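Local atomic coordinates of PA4485 (Pseudomonas aeruginosa, PDB entry 4AVR), a protein that belongs to the RlpA family and is probably a lytic transglycosylase that prefers naked glycan strands of peptidoglycan lacking stem peptides. Residues 18-23 with 56-61; 31-36 with 66-71. One frame throughout, in Å; residues are numbered along the deposited sequence. Where two conformers were deposited one is given.

Contact 1 of 2, residues 18-23 with 56-61; sequences TASGER and RINDRG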
loop_
_atom_site.group_PDB
_atom_site.type_symbol
_atom_site.label_atom_id
_atom_site.label_comp_id
_atom_site.label_asym_id
_atom_site.label_seq_id
_atom_site.Cartn_x
_atom_site.Cartn_y
_atom_site.Cartn_z
ATOM N N THR A 18 4.605 12.773 -4.975
ATOM C CA THR A 18 4.401 13.120 -3.587
ATOM C C THR A 18 4.282 14.634 -3.467
ATOM O O THR A 18 4.575 15.379 -4.417
ATOM C CB THR A 18 5.588 12.654 -2.713
ATOM O OG1 THR A 18 6.765 13.378 -3.082
ATOM C CG2 THR A 18 5.815 11.141 -2.814
ATOM N N ALA A 19 3.903 15.100 -2.285
ATOM C CA ALA A 19 3.781 16.544 -2.036
ATOM C C ALA A 19 5.127 17.262 -2.179
ATOM O O ALA A 19 5.151 18.454 -2.505
ATOM C CB ALA A 19 3.192 16.790 -0.659
ATOM N N SER A 20 6.240 16.561 -1.937
ATOM C CA SER A 20 7.588 17.138 -2.091
ATOM C C SER A 20 7.998 17.299 -3.534
ATOM O O SER A 20 9.036 17.931 -3.824
ATOM C CB SER A 20 8.674 16.272 -1.455
ATOM O OG SER A 20 8.891 15.079 -2.191
ATOM N N GLY A 21 7.243 16.687 -4.440
ATOM C CA GLY A 21 7.590 16.673 -5.846
ATOM C C GLY A 21 8.250 15.392 -6.281
ATOM O O GLY A 21 8.202 15.067 -7.459
ATOM N N GLU A 22 8.877 14.656 -5.368
ATOM C CA GLU A 22 9.512 13.395 -5.755
ATOM C C GLU A 22 8.446 12.405 -6.158
ATOM O O GLU A 22 7.404 12.326 -5.530
ATOM C CB GLU A 22 10.307 12.796 -4.602
ATOM C CG GLU A 22 11.463 13.666 -4.175
ATOM C CD GLU A 22 12.393 13.028 -3.160
ATOM O OE1 GLU A 22 12.081 11.917 -2.644
ATOM O OE2 GLU A 22 13.450 13.635 -2.885
ATOM N N ARG A 23 8.709 11.610 -7.182
ATOM C CA ARG A 23 7.833 10.482 -7.479
ATOM C C ARG A 23 8.019 9.413 -6.407
ATOM O O ARG A 23 9.146 9.107 -6.031
ATOM C CB ARG A 23 8.110 9.946 -8.880
ATOM C CG ARG A 23 7.746 10.970 -9.969
ATOM C CD ARG A 23 7.721 10.439 -11.392
ATOM N NE ARG A 23 7.327 11.437 -12.420
ATOM C CZ ARG A 23 6.075 11.763 -12.779
ATOM N NH1 ARG A 23 5.025 11.192 -12.197
ATOM N NH2 ARG A 23 5.867 12.670 -13.732
ATOM N N ARG A 56 13.270 9.592 5.535
ATOM C CA ARG A 56 13.295 10.998 5.146
ATOM C C ARG A 56 11.882 11.401 4.730
ATOM O O ARG A 56 11.252 10.713 3.918
ATOM C CB ARG A 56 14.263 11.106 3.949
ATOM C CG ARG A 56 14.391 12.444 3.272
ATOM C CD ARG A 56 15.461 12.367 2.189
ATOM N NE ARG A 56 15.184 11.409 1.098
ATOM C CZ ARG A 56 14.466 11.697 0.017
ATOM N NH1 ARG A 56 13.929 12.902 -0.146
ATOM N NH2 ARG A 56 14.295 10.784 -0.924
ATOM N N ILE A 57 11.369 12.518 5.250
ATOM C CA ILE A 57 10.011 12.963 4.950
ATOM C C ILE A 57 9.959 13.580 3.543
ATOM O O ILE A 57 10.712 14.508 3.235
ATOM C CB ILE A 57 9.492 13.982 5.995
ATOM C CG1 ILE A 57 9.561 13.368 7.410
ATOM C CG2 ILE A 57 8.092 14.468 5.628
ATOM C CD1 ILE A 57 8.858 12.023 7.564
ATOM N N ASN A 58 9.068 13.071 2.707
ATOM C CA ASN A 58 8.880 13.630 1.363
ATOM C C ASN A 58 7.419 13.722 0.938
ATOM O O ASN A 58 7.152 13.939 -0.232
ATOM C CB ASN A 58 9.726 12.884 0.310
ATOM C CG ASN A 58 9.117 11.567 -0.088
ATOM O OD1 ASN A 58 8.209 11.075 0.576
ATOM N ND2 ASN A 58 9.606 10.990 -1.193
ATOM N N ASP A 59 6.477 13.583 1.868
ATOM C CA ASP A 59 5.071 13.577 1.492
ATOM C C ASP A 59 4.206 13.995 2.671
ATOM O O ASP A 59 4.668 14.019 3.815
ATOM C CB ASP A 59 4.663 12.181 0.989
ATOM C CG ASP A 59 3.469 12.186 0.034
ATOM O OD1 ASP A 59 2.934 13.257 -0.319
ATOM O OD2 ASP A 59 3.073 11.074 -0.385
ATOM N N ARG A 60 2.957 14.320 2.354
ATOM C CA ARG A 60 1.927 14.632 3.318
ATOM C C ARG A 60 0.943 13.475 3.415
ATOM O O ARG A 60 1.147 12.410 2.843
ATOM C CB ARG A 60 1.259 15.977 2.957
ATOM C CG ARG A 60 2.227 17.153 2.978
ATOM C CD ARG A 60 2.783 17.389 4.368
ATOM N NE ARG A 60 3.801 18.432 4.381
ATOM C CZ ARG A 60 4.880 18.417 5.169
ATOM N NH1 ARG A 60 5.088 17.415 6.019
ATOM N NH2 ARG A 60 5.782 19.394 5.105
ATOM N N GLY A 61 -0.111 13.697 4.188
ATOM C CA GLY A 61 -0.741 12.617 4.938
ATOM C C GLY A 61 0.129 12.309 6.157
ATOM O O GLY A 61 1.151 12.937 6.372
#
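Asn58 O is gripped by Ser20 twice, through its backbone and its side chain. Ser20 OG donates to it at 2.9 Å, lying close to the carbonyl plane, while Ser20 N reaches Asn58 O over a longer 3.3 Å from above that plane. Ser20 OG can serve here because it sits between its own backbone N and carbonyl carbon (chi1 71°); the same oxygen accepts from Glu22 N, which makes an ST turn that overlaps the end of the type I turn Thr18 to Gly21. Ala19 N then points at Asp59 OD1, 2.9 Å away and nearly straight at 168°, meeting the carboxylate from above its plane. Thr18 CB packs against Asp59 CG at 3.5 Å. At the other end, Arg56 holds the Glu22 carboxylate end-on: NH1 to OE2 is 2.9 Å, NH2 to OE1 3.0 Å, with the two planes 54° apart. Asn58 ND2 adds a bond to Glu22 OE1, 3.0 Å long and in the amide plane, arriving above the carboxylate. Asp59 OD2 bonds to Tyr9 OH. Three donors thus fix the rotation of the Glu22 carboxylate, and polar bonds from Ala19 to Glu22 fasten segment 18-23 to 56-61.

Contact 2 of 2, residues 31-36 with 66-71; sequences AAHRTL and GRIIDV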
loop_
_atom_site.group_PDB
_atom_site.type_symbol
_atom_site.label_atom_id
_atom_site.label_comp_id
_atom_site.label_asym_id
_atom_site.label_seq_id
_atom_site.Cartn_x
_atom_site.Cartn_y
_atom_site.Cartn_z
ATOM N N ALA A 31 9.022 8.728 3.777
ATOM C CA ALA A 31 7.792 8.678 4.534
ATOM C C ALA A 31 6.987 9.964 4.421
ATOM O O ALA A 31 7.494 11.029 4.074
ATOM C CB ALA A 31 8.080 8.372 6.003
ATOM N N ALA A 32 5.709 9.830 4.753
ATOM C CA ALA A 32 4.758 10.925 4.871
ATOM C C ALA A 32 4.524 11.286 6.320
ATOM O O ALA A 32 4.363 10.400 7.157
ATOM C CB ALA A 32 3.427 10.537 4.248
ATOM N N HIS A 33 4.446 12.585 6.597
ATOM C CA HIS A 33 4.129 13.109 7.918
ATOM C C HIS A 33 3.358 14.390 7.720
ATOM O O HIS A 33 3.554 15.085 6.724
ATOM C CB HIS A 33 5.420 13.350 8.695
ATOM C CG HIS A 33 5.208 13.735 10.138
ATOM N ND1 HIS A 33 5.081 15.025 10.545
ATOM C CD2 HIS A 33 5.098 12.946 11.265
ATOM C CE1 HIS A 33 4.913 15.040 11.874
ATOM N NE2 HIS A 33 4.918 13.777 12.318
ATOM N N ARG A 34 2.475 14.734 8.647
ATOM C CA ARG A 34 1.603 15.897 8.426
ATOM C C ARG A 34 2.312 17.237 8.444
ATOM O O ARG A 34 1.872 18.168 7.779
ATOM C CB ARG A 34 0.485 15.930 9.453
ATOM C CG ARG A 34 -0.599 14.898 9.212
ATOM C CD ARG A 34 -1.563 14.915 10.368
ATOM N NE ARG A 34 -2.565 13.860 10.283
ATOM C CZ ARG A 34 -2.361 12.593 10.625
ATOM N NH1 ARG A 34 -1.164 12.219 11.079
ATOM N NH2 ARG A 34 -3.345 11.705 10.521
ATOM N N THR A 35 3.376 17.351 9.230
ATOM C CA THR A 35 3.961 18.676 9.493
ATOM C C THR A 35 5.478 18.795 9.387
ATOM O O THR A 35 5.969 19.912 9.194
ATOM C CB THR A 35 3.549 19.200 10.888
ATOM O OG1 THR A 35 4.008 18.288 11.898
ATOM C CG2 THR A 35 2.042 19.386 10.979
ATOM N N LEU A 36 6.234 17.710 9.515
ATOM C CA LEU A 36 7.692 17.846 9.483
ATOM C C LEU A 36 8.147 18.388 8.126
ATOM O O LEU A 36 7.571 18.053 7.085
ATOM C CB LEU A 36 8.382 16.506 9.763
ATOM C CG LEU A 36 8.450 16.139 11.235
ATOM C CD1 LEU A 36 8.762 14.649 11.388
ATOM C CD2 LEU A 36 9.457 17.000 11.990
ATOM N N GLY A 66 -5.057 9.016 14.364
ATOM C CA GLY A 66 -4.353 7.914 14.985
ATOM C C GLY A 66 -3.180 7.379 14.189
ATOM O O GLY A 66 -2.366 6.638 14.736
ATOM N N ARG A 67 -3.110 7.738 12.906
ATOM C CA ARG A 67 -2.004 7.331 12.035
ATOM C C ARG A 67 -1.012 8.491 11.985
ATOM O O ARG A 67 -1.382 9.606 11.632
ATOM C CB ARG A 67 -2.531 6.935 10.637
ATOM C CG ARG A 67 -1.502 6.227 9.733
ATOM C CD ARG A 67 -2.147 5.532 8.540
ATOM N NE ARG A 67 -3.181 4.588 8.949
ATOM C CZ ARG A 67 -4.289 4.319 8.256
ATOM N NH1 ARG A 67 -4.546 4.937 7.102
ATOM N NH2 ARG A 67 -5.175 3.463 8.766
ATOM N N ILE A 68 0.251 8.225 12.341
ATOM C CA ILE A 68 1.267 9.263 12.458
ATOM C C ILE A 68 2.230 9.320 11.276
ATOM O O ILE A 68 2.765 10.385 10.991
ATOM C CB ILE A 68 2.038 9.101 13.801
ATOM C CG1 ILE A 68 2.820 10.372 14.148
ATOM C CG2 ILE A 68 2.935 7.873 13.826
ATOM C CD1 ILE A 68 3.364 10.359 15.563
ATOM N N ILE A 69 2.468 8.199 10.602
ATOM C CA ILE A 69 3.461 8.172 9.530
ATOM C C ILE A 69 3.116 7.065 8.555
ATOM O O ILE A 69 2.610 6.027 8.955
ATOM C CB ILE A 69 4.883 8.012 10.127
ATOM C CG1 ILE A 69 5.989 8.366 9.131
ATOM C CG2 ILE A 69 5.089 6.641 10.765
ATOM C CD1 ILE A 69 7.334 8.608 9.788
ATOM N N ASP A 70 3.363 7.308 7.268
ATOM C CA ASP A 70 3.244 6.291 6.229
ATOM C C ASP A 70 4.614 6.116 5.600
ATOM O O ASP A 70 5.197 7.099 5.166
ATOM C CB ASP A 70 2.255 6.725 5.137
ATOM C CG ASP A 70 0.860 7.065 5.674
ATOM O OD1 ASP A 70 0.422 6.505 6.705
ATOM O OD2 ASP A 70 0.194 7.912 5.052
ATOM N N VAL A 71 5.126 4.885 5.548
ATOM C CA VAL A 71 6.501 4.652 5.105
ATOM C C VAL A 71 6.542 3.891 3.777
ATOM O O VAL A 71 5.578 3.245 3.373
ATOM C CB VAL A 71 7.326 3.905 6.191
ATOM C CG1 VAL A 71 7.271 4.659 7.515
ATOM C CG2 VAL A 71 6.858 2.466 6.354
HETATM O O HOH W 1 1.708 13.019 10.967
#
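On one face of the His33 ring a water oxygen stands 3.4 Å above the ring plane, offset toward the rim; on the opposite face Leu36 CD1 stands 3.7 Å above that plane, over the ring centre, and Thr35 C lies at the edge. Its CD2 approaches Ile68 O at 3.5 Å, while ND1 accepts from both Thr35 N and Leu36 N, two bonds that hold the ring against its own loop. The Arg34 guanidinium meets Arg67 O at its edge: NH1 donates over 2.7 Å, with the oxygen in the guanidinium plane and the nitrogen in the carbonyl plane, and NH2 adds a weak bond. An extended chain from CG to NE (chi2 174°, chi3 -174°) carries the group across. The same water accepts from Arg34 N and Arg34 NH1 and donates to Ile68 O, bridging Arg34 to Ile68 across the contact. Farther along, Ala32 and Asp70 form an antiparallel hydrogen-bonded pair, Ala32 N to Asp70 O being 2.8 Å and Asp70 N to Ala32 O 3.3 Å. Ala31 CB, on the face it shares with Val71, touches Ile69 CG1 at 3.8 Å. Asp70 OD1 bonds to Ser7, and OD2 forms a salt bridge with Arg12 of the second subunit. Strand 30-32 is flanked by 67-71 and 52-59, strand 2-8 lies beyond 67-71, and Ile68 packs on Val89 and Ile91 of strand 87-93.

In the fold
Contacts 1 and 2 have centres about 10 Å apart and both reach one mixed sheet, contact 1 through strand 52-59 alone; in it strand 30-32 lies between strands 52-59 and 67-71. Their segments alternate along the chain, 18-23, 31-36, 56-61, 66-71, so each contact closes a loop that overlaps the other. Such interleaving suits the double-psi beta-barrel family to which the sequence belongs. They meet directly at Arg60, whose NH1 lies 2.8 Å from Leu36 O and 2.9 Å from His33 O, both probable hydrogen bonds. Contact 2 is buried near the chain centre and contact 1 lies farther out, yet both reach Arg12 of the second subunit, so both lie at that interface.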